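Local atomic coordinates of methanol--corrinoid protein co-methyltransferase (Methanosarcina barkeri, PDB entry 2I2X), a protein that catalyses the transfer of the methyl group of methanol to the cob(I)amide bound by its partner protein MtaC, a step of methanogenesis from methanol. Residues Ala51-Ser54 with Lys55-Ile59; Glu63-Thr66 with Thr67-Glu71; Phe135-Arg139 with Gly140-Ser144; His318-Gly322 with Gly323-Gln327. One frame throughout, in Å; residues are numbered along the deposited sequence.

From the N terminus, contact 1 comes first: a loop after strand 40-43 closes onto the first turn of helix 55-76. Contact 2 lies further along the same helix, their centres about 16 Å apart. Contact 3 then closes the loop between strand 119-126 and helix 143-155, and contact 4 folds a short hairpin that runs into helix 325-345. All four follow in series; none nests in or crosses another. Contacts 2 and 4 nevertheless meet in space: Gln327 NE2 lies 3.0 Å from Asp68 O, and Val326 packs on Ile65 and Val69, joining helices 55-76 and 325-345. Contact 3 touches none of the others; contact 1 comes nearest, about 17 Å away between nearest atoms.

Contact 1: Ala51-Ser54 with Lys55-Ile59; sequences AGAS and KEKLI
Ala51 and Leu58 bring their CA atoms within 4.8 Å of each other as the chain leaves a 3-10 turn and bends through Ala53 into helix 55-76. Ser54 is the N-cap of this helix. Ser54 O receives the N-H of Leu58 at 3.2 Å, which starts the helical bond series, and the hydroxyl supplies the capping bond: Ser54 OG accepts from Lys57 N at 3.3 Å in a nearly straight line (164° at the hydrogen). A chi1 of 65°, which sets OG between the backbone N and the carbonyl carbon, turns the hydroxyl toward that amide. An alanine here removes OG and would probably leave the Lys57 amide without its side-chain cap, making the first turn easier to fray. Beyond CG, Lys57 runs extended alongside the same hydroxyl, and its CD comes 3.9 Å from Ala53 CB. Lys55 leads elsewhere, its NZ forming a salt bridge with Glu100 of helix 95-116. Leu58, which also packs on Trp97 and Pro47, turns a methyl back to the loop: its CD1 lies 3.6 Å from Ala51 O and 4.2 Å from Ala51 CB.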
ATOM      1  N   ALA A  51      14.767  14.380  -4.410  1.00 24.91           N
ATOM      2  CA  ALA A  51      14.551  15.345  -3.326  1.00 26.05           C
ATOM      3  C   ALA A  51      15.824  15.597  -2.508  1.00 26.89           C
ATOM      4  O   ALA A  51      15.943  16.614  -1.838  1.00 27.35           O
ATOM      5  CB  ALA A  51      13.383  14.927  -2.424  1.00 25.31           C
ATOM      6  N   GLY A  52      16.779  14.682  -2.579  1.00 27.67           N
ATOM      7  CA  GLY A  52      18.040  14.860  -1.883  1.00 29.14           C
ATOM      8  C   GLY A  52      19.059  15.796  -2.536  1.00 30.25           C
ATOM      9  O   GLY A  52      20.109  16.053  -1.950  1.00 30.37           O
ATOM     10  N   ALA A  53      18.775  16.311  -3.737  1.00 30.94           N
ATOM     11  CA  ALA A  53      19.697  17.259  -4.391  1.00 31.87           C
ATOM     12  C   ALA A  53      20.096  18.408  -3.449  1.00 32.30           C
ATOM     13  O   ALA A  53      21.234  18.460  -2.976  1.00 33.26           O
ATOM     14  CB  ALA A  53      19.110  17.806  -5.709  1.00 31.75           C
ATOM     15  N   SER A  54      19.148  19.289  -3.148  1.00 32.11           N
ATOM     16  CA  SER A  54      19.387  20.430  -2.281  1.00 31.74           C
ATOM     17  C   SER A  54      18.507  20.348  -1.053  1.00 31.17           C
ATOM     18  O   SER A  54      17.482  19.667  -1.065  1.00 31.53           O
ATOM     19  CB  SER A  54      19.049  21.718  -3.023  1.00 31.92           C
ATOM     20  OG  SER A  54      17.659  21.778  -3.331  1.00 33.36           O
ATOM     21  N   LYS A  55      18.891  21.089  -0.021  1.00 30.11           N
ATOM     22  CA  LYS A  55      18.094  21.254   1.171  1.00 29.42           C
ATOM     23  C   LYS A  55      16.677  21.723   0.881  1.00 29.52           C
ATOM     24  O   LYS A  55      15.729  21.295   1.528  1.00 29.66           O
ATOM     25  CB  LYS A  55      18.766  22.249   2.093  1.00 29.23           C
ATOM     26  CG  LYS A  55      18.107  22.358   3.434  1.00 28.53           C
ATOM     27  CD  LYS A  55      18.859  23.265   4.349  1.00 28.88           C
ATOM     28  CE  LYS A  55      18.506  24.703   4.088  1.00 29.08           C
ATOM     29  NZ  LYS A  55      18.772  25.451   5.322  1.00 30.04           N
ATOM     30  N   GLU A  56      16.521  22.588  -0.106  1.00 29.52           N
ATOM     31  CA  GLU A  56      15.224  23.210  -0.347  1.00 29.90           C
ATOM     32  C   GLU A  56      14.232  22.227  -0.996  1.00 28.50           C
ATOM     33  O   GLU A  56      13.039  22.226  -0.676  1.00 27.92           O
ATOM     34  CB  GLU A  56      15.389  24.495  -1.168  1.00 30.46           C
ATOM     35  CG  GLU A  56      16.134  25.653  -0.414  1.00 36.47           C
ATOM     36  CD  GLU A  56      17.644  25.369   0.006  1.00 42.62           C
ATOM     37  OE1 GLU A  56      18.438  24.702  -0.746  1.00 41.58           O
ATOM     38  OE2 GLU A  56      18.026  25.851   1.111  1.00 44.17           O
ATOM     39  N   LYS A  57      14.744  21.394  -1.898  1.00 27.34           N
ATOM     40  CA  LYS A  57      13.959  20.331  -2.521  1.00 26.25           C
ATOM     41  C   LYS A  57      13.529  19.296  -1.473  1.00 24.92           C
ATOM     42  O   LYS A  57      12.414  18.785  -1.534  1.00 24.79           O
ATOM     43  CB  LYS A  57      14.751  19.653  -3.648  1.00 26.71           C
ATOM     44  CG  LYS A  57      14.714  20.374  -4.996  1.00 27.95           C
ATOM     45  CD  LYS A  57      15.953  20.038  -5.847  1.00 31.19           C
ATOM     46  CE  LYS A  57      15.746  20.432  -7.319  1.00 32.48           C
ATOM     47  NZ  LYS A  57      16.927  20.099  -8.187  1.00 32.96           N
ATOM     48  N   LEU A  58      14.420  19.009  -0.520  1.00 22.86           N
ATOM     49  CA  LEU A  58      14.142  18.108   0.582  1.00 21.16           C
ATOM     50  C   LEU A  58      13.034  18.616   1.504  1.00 20.40           C
ATOM     51  O   LEU A  58      12.069  17.901   1.779  1.00 19.80           O
ATOM     52  CB  LEU A  58      15.417  17.889   1.379  1.00 21.01           C
ATOM     53  CG  LEU A  58      15.469  16.619   2.211  1.00 20.32           C
ATOM     54  CD1 LEU A  58      15.019  15.403   1.407  1.00 19.67           C
ATOM     55  CD2 LEU A  58      16.869  16.412   2.767  1.00 20.58           C
ATOM     56  N   ILE A  59      13.193  19.849   1.978  1.00 19.43           N
ATOM     57  CA  ILE A  59      12.178  20.549   2.759  1.00 18.68           C
ATOM     58  C   ILE A  59      10.841  20.560   2.020  1.00 18.17           C
ATOM     59  O   ILE A  59       9.784  20.323   2.605  1.00 18.29           O
ATOM     60  CB  ILE A  59      12.624  21.997   3.073  1.00 18.71           C
ATOM     61  CG1 ILE A  59      13.747  21.984   4.118  1.00 18.92           C
ATOM     62  CG2 ILE A  59      11.434  22.844   3.527  1.00 18.02           C
ATOM     63  CD1 ILE A  59      14.454  23.340   4.368  1.00 17.46           C
TER

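Contact 2: Glu63-Thr66 with Thr67-Glu71; sequences ERIT and TDVME
Glu63 O is approached by two groups of Thr67: the backbone N donates to it at 3.0 Å, while OG1 of Thr67 stands 3.1 Å from the same oxygen, a possible second bond that the hydroxyl may give elsewhere instead. With OG1 beside its own backbone N (chi1 -64°), the hydroxyl lies next to the amide that makes the firm bond. Asp68 N donates to Arg64 O at 2.9 Å. Asp68 also lays one face of its carboxylate against this carbonyl, with CG 3.1 Å from Arg64 O. The backbone bonds are the i to i+4 bonds of helix 55-76, which links strands 40-43 and 80-86 as a beta-alpha-beta crossover of the TIM barrel. Asp68 OD2 is bonded to the hydroxyl of Tyr317; an alanine here removes the carboxylate and would probably leave that hydroxyl without its acceptor. Arg64 reaches out of the subunit, its NE in a salt bridge with the terminal carboxylate of His258 of a neighbouring chain. Elsewhere on the helix Val69 CG2 touches Ile65 CG2 at 4.4 Å, both residues also packing on Val326. Met70 CG passes 3.3 Å from Thr66 O, and the bent chain beyond packs on Ile81 and Leu83.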
ATOM      1  N   GLU A  63       7.283  18.848   3.042  1.00 12.39           N
ATOM      2  CA  GLU A  63       6.068  19.654   3.091  1.00 12.56           C
ATOM      3  C   GLU A  63       4.943  18.979   2.338  1.00 12.06           C
ATOM      4  O   GLU A  63       3.794  18.999   2.777  1.00 12.54           O
ATOM      5  CB  GLU A  63       6.306  21.057   2.555  1.00 12.40           C
ATOM      6  CG  GLU A  63       6.981  21.916   3.591  1.00 15.60           C
ATOM      7  CD  GLU A  63       7.209  23.346   3.160  1.00 17.62           C
ATOM      8  OE1 GLU A  63       7.558  23.594   1.994  1.00 19.81           O
ATOM      9  OE2 GLU A  63       7.064  24.234   4.016  1.00 19.42           O
ATOM     10  N   ARG A  64       5.262  18.368   1.211  1.00 11.70           N
ATOM     11  CA  ARG A  64       4.222  17.723   0.430  1.00 12.12           C
ATOM     12  C   ARG A  64       3.690  16.514   1.198  1.00 11.48           C
ATOM     13  O   ARG A  64       2.477  16.292   1.233  1.00 10.88           O
ATOM     14  CB  ARG A  64       4.742  17.317  -0.953  1.00 12.98           C
ATOM     15  CG  ARG A  64       4.846  18.473  -1.927  1.00 15.13           C
ATOM     16  CD  ARG A  64       5.668  18.101  -3.154  1.00 20.63           C
ATOM     17  NE  ARG A  64       5.552  19.176  -4.127  1.00 26.59           N
ATOM     18  CZ  ARG A  64       6.176  19.249  -5.297  1.00 29.31           C
ATOM     19  NH1 ARG A  64       7.015  18.291  -5.684  1.00 29.90           N
ATOM     20  NH2 ARG A  64       5.937  20.304  -6.086  1.00 29.54           N
ATOM     21  N   ILE A  65       4.609  15.771   1.827  1.00 10.69           N
ATOM     22  CA  ILE A  65       4.280  14.569   2.586  1.00 10.21           C
ATOM     23  C   ILE A  65       3.331  14.967   3.721  1.00 10.29           C
ATOM     24  O   ILE A  65       2.266  14.358   3.899  1.00 10.29           O
ATOM     25  CB  ILE A  65       5.564  13.854   3.126  1.00 10.05           C
ATOM     26  CG1 ILE A  65       6.343  13.170   1.986  1.00  9.68           C
ATOM     27  CG2 ILE A  65       5.215  12.829   4.166  1.00  8.63           C
ATOM     28  CD1 ILE A  65       7.827  12.867   2.322  1.00  3.05           C
ATOM     29  N   THR A  66       3.700  16.035   4.432  1.00  9.77           N
ATOM     30  CA  THR A  66       3.006  16.453   5.623  1.00  9.50           C
ATOM     31  C   THR A  66       1.615  16.938   5.255  1.00  9.85           C
ATOM     32  O   THR A  66       0.620  16.541   5.875  1.00 10.60           O
ATOM     33  CB  THR A  66       3.778  17.551   6.386  1.00  9.39           C
ATOM     34  OG1 THR A  66       5.131  17.133   6.588  1.00 10.13           O
ATOM     35  CG2 THR A  66       3.149  17.820   7.734  1.00  7.59           C
ATOM     36  N   THR A  67       1.538  17.783   4.242  1.00  9.48           N
ATOM     37  CA  THR A  67       0.257  18.240   3.780  1.00  9.09           C
ATOM     38  C   THR A  67      -0.590  17.056   3.361  1.00  9.11           C
ATOM     39  O   THR A  67      -1.725  16.976   3.753  1.00  9.80           O
ATOM     40  CB  THR A  67       0.405  19.283   2.651  1.00  9.42           C
ATOM     41  OG1 THR A  67       1.055  20.445   3.196  1.00 11.39           O
ATOM     42  CG2 THR A  67      -0.948  19.669   2.066  1.00  4.85           C
ATOM     43  N   ASP A  68      -0.050  16.123   2.596  1.00  9.13           N
ATOM     44  CA  ASP A  68      -0.855  14.998   2.101  1.00  9.74           C
ATOM     45  C   ASP A  68      -1.487  14.116   3.191  1.00  9.61           C
ATOM     46  O   ASP A  68      -2.666  13.717   3.102  1.00  9.84           O
ATOM     47  CB  ASP A  68      -0.020  14.136   1.166  1.00 10.00           C
ATOM     48  CG  ASP A  68       0.179  14.783  -0.184  1.00 12.20           C
ATOM     49  OD1 ASP A  68      -0.339  15.910  -0.397  1.00 14.36           O
ATOM     50  OD2 ASP A  68       0.863  14.171  -1.033  1.00 13.61           O
ATOM     51  N   VAL A  69      -0.687  13.835   4.209  1.00  9.26           N
ATOM     52  CA  VAL A  69      -1.103  13.110   5.388  1.00  9.12           C
ATOM     53  C   VAL A  69      -2.183  13.862   6.176  1.00  9.71           C
ATOM     54  O   VAL A  69      -3.238  13.286   6.487  1.00 10.47           O
ATOM     55  CB  VAL A  69       0.118  12.870   6.340  1.00  9.40           C
ATOM     56  CG1 VAL A  69      -0.343  12.230   7.631  1.00  7.67           C
ATOM     57  CG2 VAL A  69       1.185  12.026   5.663  1.00  6.89           C
ATOM     58  N   MET A  70      -1.938  15.127   6.525  1.00  9.20           N
ATOM     59  CA  MET A  70      -2.916  15.838   7.359  1.00  9.81           C
ATOM     60  C   MET A  70      -4.271  15.956   6.599  1.00  9.69           C
ATOM     61  O   MET A  70      -5.343  15.751   7.159  1.00  9.14           O
ATOM     62  CB  MET A  70      -2.401  17.220   7.805  1.00  9.58           C
ATOM     63  CG  MET A  70      -1.087  17.224   8.651  1.00 10.08           C
ATOM     64  SD  MET A  70      -1.166  16.206  10.157  1.00 10.87           S
ATOM     65  CE  MET A  70      -2.521  16.923  11.098  1.00  8.54           C
ATOM     66  N   GLU A  71      -4.189  16.261   5.315  1.00  9.43           N
ATOM     67  CA  GLU A  71      -5.356  16.425   4.494  1.00 10.04           C
ATOM     68  C   GLU A  71      -6.164  15.121   4.530  1.00  9.50           C
ATOM     69  O   GLU A  71      -7.349  15.132   4.849  1.00  9.80           O
ATOM     70  CB  GLU A  71      -4.937  16.850   3.067  1.00 10.38           C
ATOM     71  CG  GLU A  71      -6.086  17.160   2.097  1.00 12.16           C
ATOM     72  CD  GLU A  71      -7.014  18.300   2.555  1.00 14.93           C
ATOM     73  OE1 GLU A  71      -6.596  19.149   3.396  1.00 12.33           O
ATOM     74  OE2 GLU A  71      -8.174  18.325   2.052  1.00 15.86           O
TER

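Contact 3: Phe135-Arg139 with Gly140-Ser144; sequences FLQLR and GDKYS
Tyr143 swings its ring back to the preceding loop, where CD1 comes 3.2 Å from Leu138 O. The carbonyl oxygen meets the ring obliquely, as does CA of Arg139. The ring gets there because CG stands anti to the backbone N of Tyr143 (chi1 -164°), and its far end is fixed by a hydrogen bond from OH to Asp202 of helix 181-210, with Leu198 and Ile199 of that helix packing alongside. Leu138 O also accepts a hydrogen bond from Arg130 NH1. Gln137 and Lys142 cross obliquely, NE2 of Gln137 and NZ of Lys142 approaching to 4.1 Å, too far for a bond. Lys142 reaches this place by a contorted path: its chi1 of -131° falls away from the staggered positions, and the chain bends again at each later torsion. Two consecutive type I beta turns, Gln137 to Gly140 and Gly140 to Tyr143, lead the chain from the loop after strand 119-126 into helix 143-155. In the first, Gly140 N donates to Gln137 O at 3.1 Å, but from above the carbonyl plane. A water also donates to Gln137 O at 2.6 Å and accepts from Lys142 N at 2.8 Å, bridging the two turns. The second turn is closed by Tyr143 N bonding Gly140 O at 3.1 Å. Gly140 suits the junction, since a CB there would sit tightly against CB of Gln137. Arg139 extends its chain from CG to NE across Ile194 of helix 181-210, and its NE makes a weak hydrogen bond to Asn458 O near the C terminus.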
ATOM      1  N   PHE A 135      35.214   1.920   9.563  1.00 29.93           N
ATOM      2  CA  PHE A 135      34.676   1.442  10.845  1.00 28.25           C
ATOM      3  C   PHE A 135      33.726   2.343  11.616  1.00 26.76           C
ATOM      4  O   PHE A 135      33.581   3.540  11.331  1.00 25.81           O
ATOM      5  CB  PHE A 135      35.755   0.953  11.843  1.00 29.02           C
ATOM      6  CG  PHE A 135      37.164   1.214  11.443  1.00 29.85           C
ATOM      7  CD1 PHE A 135      37.728   2.473  11.597  1.00 32.57           C
ATOM      8  CD2 PHE A 135      37.956   0.162  10.967  1.00 32.09           C
ATOM      9  CE1 PHE A 135      39.062   2.700  11.245  1.00 34.25           C
ATOM     10  CE2 PHE A 135      39.283   0.363  10.610  1.00 33.94           C
ATOM     11  CZ  PHE A 135      39.842   1.640  10.754  1.00 35.31           C
ATOM     12  N   LEU A 136      33.102   1.720  12.620  1.00 24.91           N
ATOM     13  CA  LEU A 136      32.291   2.423  13.583  1.00 23.55           C
ATOM     14  C   LEU A 136      33.191   3.394  14.301  1.00 22.99           C
ATOM     15  O   LEU A 136      34.385   3.126  14.492  1.00 23.10           O
ATOM     16  CB  LEU A 136      31.649   1.455  14.577  1.00 22.81           C
ATOM     17  CG  LEU A 136      30.564   0.497  14.074  1.00 23.80           C
ATOM     18  CD1 LEU A 136      30.053  -0.433  15.189  1.00 23.59           C
ATOM     19  CD2 LEU A 136      29.398   1.255  13.431  1.00 23.43           C
ATOM     20  N   GLN A 137      32.606   4.513  14.696  1.00 22.36           N
ATOM     21  CA  GLN A 137      33.273   5.548  15.446  1.00 22.26           C
ATOM     22  C   GLN A 137      32.306   6.091  16.473  1.00 21.45           C
ATOM     23  O   GLN A 137      31.935   7.268  16.469  1.00 20.69           O
ATOM     24  CB  GLN A 137      33.730   6.637  14.499  1.00 22.96           C
ATOM     25  CG  GLN A 137      34.902   6.193  13.633  1.00 27.28           C
ATOM     26  CD  GLN A 137      35.660   7.367  13.073  1.00 34.65           C
ATOM     27  OE1 GLN A 137      36.811   7.616  13.471  1.00 37.21           O
ATOM     28  NE2 GLN A 137      35.012   8.133  12.162  1.00 36.06           N
ATOM     29  N   LEU A 138      31.904   5.202  17.369  1.00 21.23           N
ATOM     30  CA  LEU A 138      30.790   5.453  18.267  1.00 20.81           C
ATOM     31  C   LEU A 138      31.061   6.556  19.262  1.00 21.30           C
ATOM     32  O   LEU A 138      30.127   7.136  19.803  1.00 21.15           O
ATOM     33  CB  LEU A 138      30.413   4.175  18.996  1.00 20.60           C
ATOM     34  CG  LEU A 138      29.991   2.962  18.172  1.00 20.14           C
ATOM     35  CD1 LEU A 138      29.569   1.857  19.128  1.00 18.41           C
ATOM     36  CD2 LEU A 138      28.845   3.298  17.197  1.00 19.43           C
ATOM     37  N   ARG A 139      32.341   6.832  19.504  1.00 22.00           N
ATOM     38  CA  ARG A 139      32.761   7.874  20.442  1.00 22.85           C
ATOM     39  C   ARG A 139      33.666   8.912  19.782  1.00 23.59           C
ATOM     40  O   ARG A 139      34.232   9.758  20.449  1.00 24.69           O
ATOM     41  CB  ARG A 139      33.423   7.240  21.666  1.00 22.37           C
ATOM     42  CG  ARG A 139      32.491   6.233  22.331  1.00 22.44           C
ATOM     43  CD  ARG A 139      33.113   5.391  23.432  1.00 19.88           C
ATOM     44  NE  ARG A 139      32.083   4.491  23.931  1.00 17.89           N
ATOM     45  CZ  ARG A 139      31.924   4.143  25.200  1.00 18.07           C
ATOM     46  NH1 ARG A 139      32.773   4.586  26.139  1.00 19.53           N
ATOM     47  NH2 ARG A 139      30.917   3.340  25.538  1.00 15.71           N
ATOM     48  N   GLY A 140      33.772   8.869  18.464  1.00 24.28           N
ATOM     49  CA  GLY A 140      34.586   9.825  17.728  1.00 25.68           C
ATOM     50  C   GLY A 140      34.125  11.277  17.618  1.00 26.76           C
ATOM     51  O   GLY A 140      33.315  11.769  18.423  1.00 25.78           O
ATOM     52  N   ASP A 141      34.671  11.941  16.595  1.00 27.91           N
ATOM     53  CA  ASP A 141      34.460  13.359  16.309  1.00 29.52           C
ATOM     54  C   ASP A 141      33.039  13.617  15.884  1.00 29.40           C
ATOM     55  O   ASP A 141      32.546  14.746  15.954  1.00 30.10           O
ATOM     56  CB  ASP A 141      35.354  13.815  15.146  1.00 30.12           C
ATOM     57  CG  ASP A 141      36.822  13.571  15.396  1.00 33.59           C
ATOM     58  OD1 ASP A 141      37.273  13.797  16.555  1.00 37.05           O
ATOM     59  OD2 ASP A 141      37.521  13.164  14.424  1.00 36.51           O
ATOM     60  N   LYS A 142      32.397  12.571  15.394  1.00 28.88           N
ATOM     61  CA  LYS A 142      31.057  12.702  14.897  1.00 28.69           C
ATOM     62  C   LYS A 142      30.028  12.700  16.071  1.00 27.05           C
ATOM     63  O   LYS A 142      28.887  13.154  15.916  1.00 27.29           O
ATOM     64  CB  LYS A 142      30.807  11.620  13.828  1.00 29.18           C
ATOM     65  CG  LYS A 142      30.194  12.120  12.501  1.00 32.39           C
ATOM     66  CD  LYS A 142      31.213  12.477  11.413  1.00 36.83           C
ATOM     67  CE  LYS A 142      32.285  11.370  11.218  1.00 41.68           C
ATOM     68  NZ  LYS A 142      31.810  10.107  10.555  1.00 42.33           N
ATOM     69  N   TYR A 143      30.451  12.250  17.251  1.00 24.94           N
ATOM     70  CA  TYR A 143      29.544  12.151  18.408  1.00 23.04           C
ATOM     71  C   TYR A 143      28.810  13.454  18.710  1.00 22.68           C
ATOM     72  O   TYR A 143      27.595  13.440  18.965  1.00 22.91           O
ATOM     73  CB  TYR A 143      30.265  11.663  19.679  1.00 21.57           C
ATOM     74  CG  TYR A 143      29.313  11.196  20.761  1.00 19.57           C
ATOM     75  CD1 TYR A 143      28.770   9.916  20.725  1.00 17.59           C
ATOM     76  CD2 TYR A 143      28.935  12.040  21.814  1.00 16.48           C
ATOM     77  CE1 TYR A 143      27.866   9.486  21.704  1.00 16.11           C
ATOM     78  CE2 TYR A 143      28.025  11.618  22.796  1.00 14.13           C
ATOM     79  CZ  TYR A 143      27.500  10.333  22.739  1.00 13.93           C
ATOM     80  OH  TYR A 143      26.612   9.877  23.703  1.00 12.70           O
ATOM     81  N   SER A 144      29.538  14.570  18.684  1.00 21.62           N
ATOM     82  CA  SER A 144      28.958  15.851  19.084  1.00 20.62           C
ATOM     83  C   SER A 144      27.969  16.324  18.035  1.00 19.97           C
ATOM     84  O   SER A 144      26.978  16.995  18.359  1.00 19.67           O
ATOM     85  CB  SER A 144      30.035  16.912  19.304  1.00 20.50           C
ATOM     86  OG  SER A 144      30.774  17.158  18.124  1.00 19.92           O
TER
HETATM   87  O   HOH W   1      32.335   9.742  15.662  1.00 20.62           O

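Contact 4: His318-Gly322 with Gly323-Gln327; sequences HGEFG and GTTVQ. With ZN (zinc ion), chain R.
The imidazole of His318 and the carboxylate of Glu320 converge on one zinc ion. NE2 of His318 binds zinc at 2.0 Å, and the neighbouring ring atoms CD2 and CE1 stand at almost equal distances from it, so the metal lies evenly between them beyond NE2. Glu320 binds through one oxygen: its OE2 lies 1.8 Å from zinc, whereas OE1 stays at 3.3 Å. The His318 ring also meets the His318 ring of the second subunit, their planes at about 75°. Elsewhere on its rim ND1 bonds Glu316 OE2, a second-shell carboxylate that probably helps fix the ring's rotation and polarises NE2 toward the metal. His318 and Glu320 of the second subunit complete the site, so this zinc ties two protein copies together; it is distinct from the zinc held by Glu164, Cys220 and Cys269. Glu320 lies on, and His318 just before, the first strand of a beta hairpin (319-320 with 323-324), turned by a type I beta turn from Glu320 to Gly323. Within it Glu320 N donates to Gly323 O at 2.8 Å and Gly323 N returns a bond to Glu320 O at 3.1 Å, the latter from above the carbonyl plane. The backbone angles of Gly323 would jam a CB against Gly322 O. Where the hairpin enters helix 325-345, Thr325 N points nearly straight at His318 O (2.9 Å), and Thr325 CG2, set between its own backbone N and carbonyl carbon, tucks 3.3 Å from His318 N. Phe321, at the turn, touches the corrinoid cofactor. Gln327 OE1 accepts from Thr324 N at 2.8 Å.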
ATOM      1  N   HIS A 318       5.438   8.551  -3.430  1.00 10.05           N
ATOM      2  CA  HIS A 318       5.098   8.629  -4.848  1.00  9.14           C
ATOM      3  C   HIS A 318       3.601   8.426  -5.102  1.00  8.74           C
ATOM      4  O   HIS A 318       2.838   8.169  -4.158  1.00  8.66           O
ATOM      5  CB  HIS A 318       5.989   7.701  -5.713  1.00  9.29           C
ATOM      6  CG  HIS A 318       5.774   6.228  -5.500  1.00  9.04           C
ATOM      7  ND1 HIS A 318       6.789   5.386  -5.087  1.00  6.37           N
ATOM      8  CD2 HIS A 318       4.679   5.441  -5.678  1.00  7.74           C
ATOM      9  CE1 HIS A 318       6.327   4.149  -5.010  1.00  5.49           C
ATOM     10  NE2 HIS A 318       5.048   4.156  -5.353  1.00  7.02           N
ATOM     11  N   GLY A 319       3.180   8.560  -6.362  1.00  8.32           N
ATOM     12  CA  GLY A 319       1.759   8.465  -6.742  1.00  7.36           C
ATOM     13  C   GLY A 319       1.246   7.030  -6.824  1.00  7.86           C
ATOM     14  O   GLY A 319       1.967   6.154  -7.304  1.00  8.40           O
ATOM     15  N   GLU A 320       0.029   6.782  -6.324  1.00  7.54           N
ATOM     16  CA  GLU A 320      -0.695   5.507  -6.502  1.00  7.48           C
ATOM     17  C   GLU A 320      -2.081   5.868  -7.076  1.00  7.90           C
ATOM     18  O   GLU A 320      -2.443   7.050  -7.034  1.00  7.85           O
ATOM     19  CB  GLU A 320      -0.927   4.816  -5.142  1.00  7.51           C
ATOM     20  CG  GLU A 320       0.303   4.325  -4.365  1.00  7.36           C
ATOM     21  CD  GLU A 320       1.181   3.346  -5.128  1.00  8.04           C
ATOM     22  OE1 GLU A 320       0.693   2.701  -6.083  1.00  9.87           O
ATOM     23  OE2 GLU A 320       2.383   3.242  -4.790  1.00  7.54           O
ATOM     24  N   PHE A 321      -2.880   4.906  -7.564  1.00  7.14           N
ATOM     25  CA  PHE A 321      -4.207   5.288  -8.061  1.00  7.91           C
ATOM     26  C   PHE A 321      -5.023   6.076  -7.016  1.00  8.76           C
ATOM     27  O   PHE A 321      -5.833   6.939  -7.391  1.00  9.56           O
ATOM     28  CB  PHE A 321      -5.040   4.090  -8.535  1.00  7.45           C
ATOM     29  CG  PHE A 321      -4.425   3.302  -9.681  1.00  7.34           C
ATOM     30  CD1 PHE A 321      -3.654   3.932 -10.682  1.00  5.88           C
ATOM     31  CD2 PHE A 321      -4.654   1.925  -9.779  1.00  4.70           C
ATOM     32  CE1 PHE A 321      -3.105   3.176 -11.759  1.00  6.68           C
ATOM     33  CE2 PHE A 321      -4.097   1.155 -10.832  1.00  6.27           C
ATOM     34  CZ  PHE A 321      -3.327   1.780 -11.830  1.00  5.47           C
ATOM     35  N   GLY A 322      -4.803   5.786  -5.717  1.00  8.79           N
ATOM     36  CA  GLY A 322      -5.695   6.221  -4.643  1.00  7.83           C
ATOM     37  C   GLY A 322      -5.231   7.508  -4.035  1.00  7.72           C
ATOM     38  O   GLY A 322      -5.821   8.052  -3.100  1.00  7.75           O
ATOM     39  N   GLY A 323      -4.148   8.011  -4.578  1.00  7.56           N
ATOM     40  CA  GLY A 323      -3.560   9.193  -4.025  1.00  7.53           C
ATOM     41  C   GLY A 323      -2.107   8.942  -3.701  1.00  7.79           C
ATOM     42  O   GLY A 323      -1.427   8.052  -4.254  1.00  7.57           O
ATOM     43  N   THR A 324      -1.592   9.772  -2.836  1.00  8.06           N
ATOM     44  CA  THR A 324      -0.178   9.680  -2.590  1.00  9.14           C
ATOM     45  C   THR A 324       0.086   8.551  -1.586  1.00  8.47           C
ATOM     46  O   THR A 324      -0.694   8.243  -0.709  1.00  8.76           O
ATOM     47  CB  THR A 324       0.359  11.040  -2.207  1.00  9.15           C
ATOM     48  OG1 THR A 324       1.450  11.358  -3.065  1.00 13.59           O
ATOM     49  CG2 THR A 324       0.716  11.103  -0.803  1.00  6.85           C
ATOM     50  N   THR A 325       1.170   7.879  -1.799  1.00  8.65           N
ATOM     51  CA  THR A 325       1.559   6.749  -1.002  1.00  8.28           C
ATOM     52  C   THR A 325       1.384   6.925   0.523  1.00  7.97           C
ATOM     53  O   THR A 325       0.915   5.998   1.221  1.00  8.46           O
ATOM     54  CB  THR A 325       2.990   6.464  -1.385  1.00  8.46           C
ATOM     55  OG1 THR A 325       3.287   5.120  -1.091  1.00 12.83           O
ATOM     56  CG2 THR A 325       3.932   7.402  -0.712  1.00  5.33           C
ATOM     57  N   VAL A 326       1.698   8.121   1.032  1.00  6.55           N
ATOM     58  CA  VAL A 326       1.549   8.422   2.451  1.00  5.75           C
ATOM     59  C   VAL A 326       0.104   8.519   2.842  1.00  5.97           C
ATOM     60  O   VAL A 326      -0.274   8.257   4.005  1.00  5.36           O
ATOM     61  CB  VAL A 326       2.337   9.732   2.905  1.00  7.03           C
ATOM     62  CG1 VAL A 326       3.889   9.507   2.859  1.00  5.09           C
ATOM     63  CG2 VAL A 326       1.914  10.985   2.119  1.00  2.39           C
ATOM     64  N   GLN A 327      -0.726   8.887   1.869  1.00  6.10           N
ATOM     65  CA  GLN A 327      -2.168   8.893   2.080  1.00  5.60           C
ATOM     66  C   GLN A 327      -2.758   7.507   2.098  1.00  5.09           C
ATOM     67  O   GLN A 327      -3.535   7.198   2.975  1.00  5.43           O
ATOM     68  CB  GLN A 327      -2.862   9.761   1.043  1.00  6.61           C
ATOM     69  CG  GLN A 327      -2.572  11.232   1.209  1.00  6.06           C
ATOM     70  CD  GLN A 327      -3.048  12.022   0.014  1.00  7.99           C
ATOM     71  OE1 GLN A 327      -3.009  11.519  -1.117  1.00  6.41           O
ATOM     72  NE2 GLN A 327      -3.478  13.275   0.249  1.00  4.35           N
TER
HETATM   73 ZN    ZN R 524       3.913   2.524  -5.286  1.00  9.01          ZN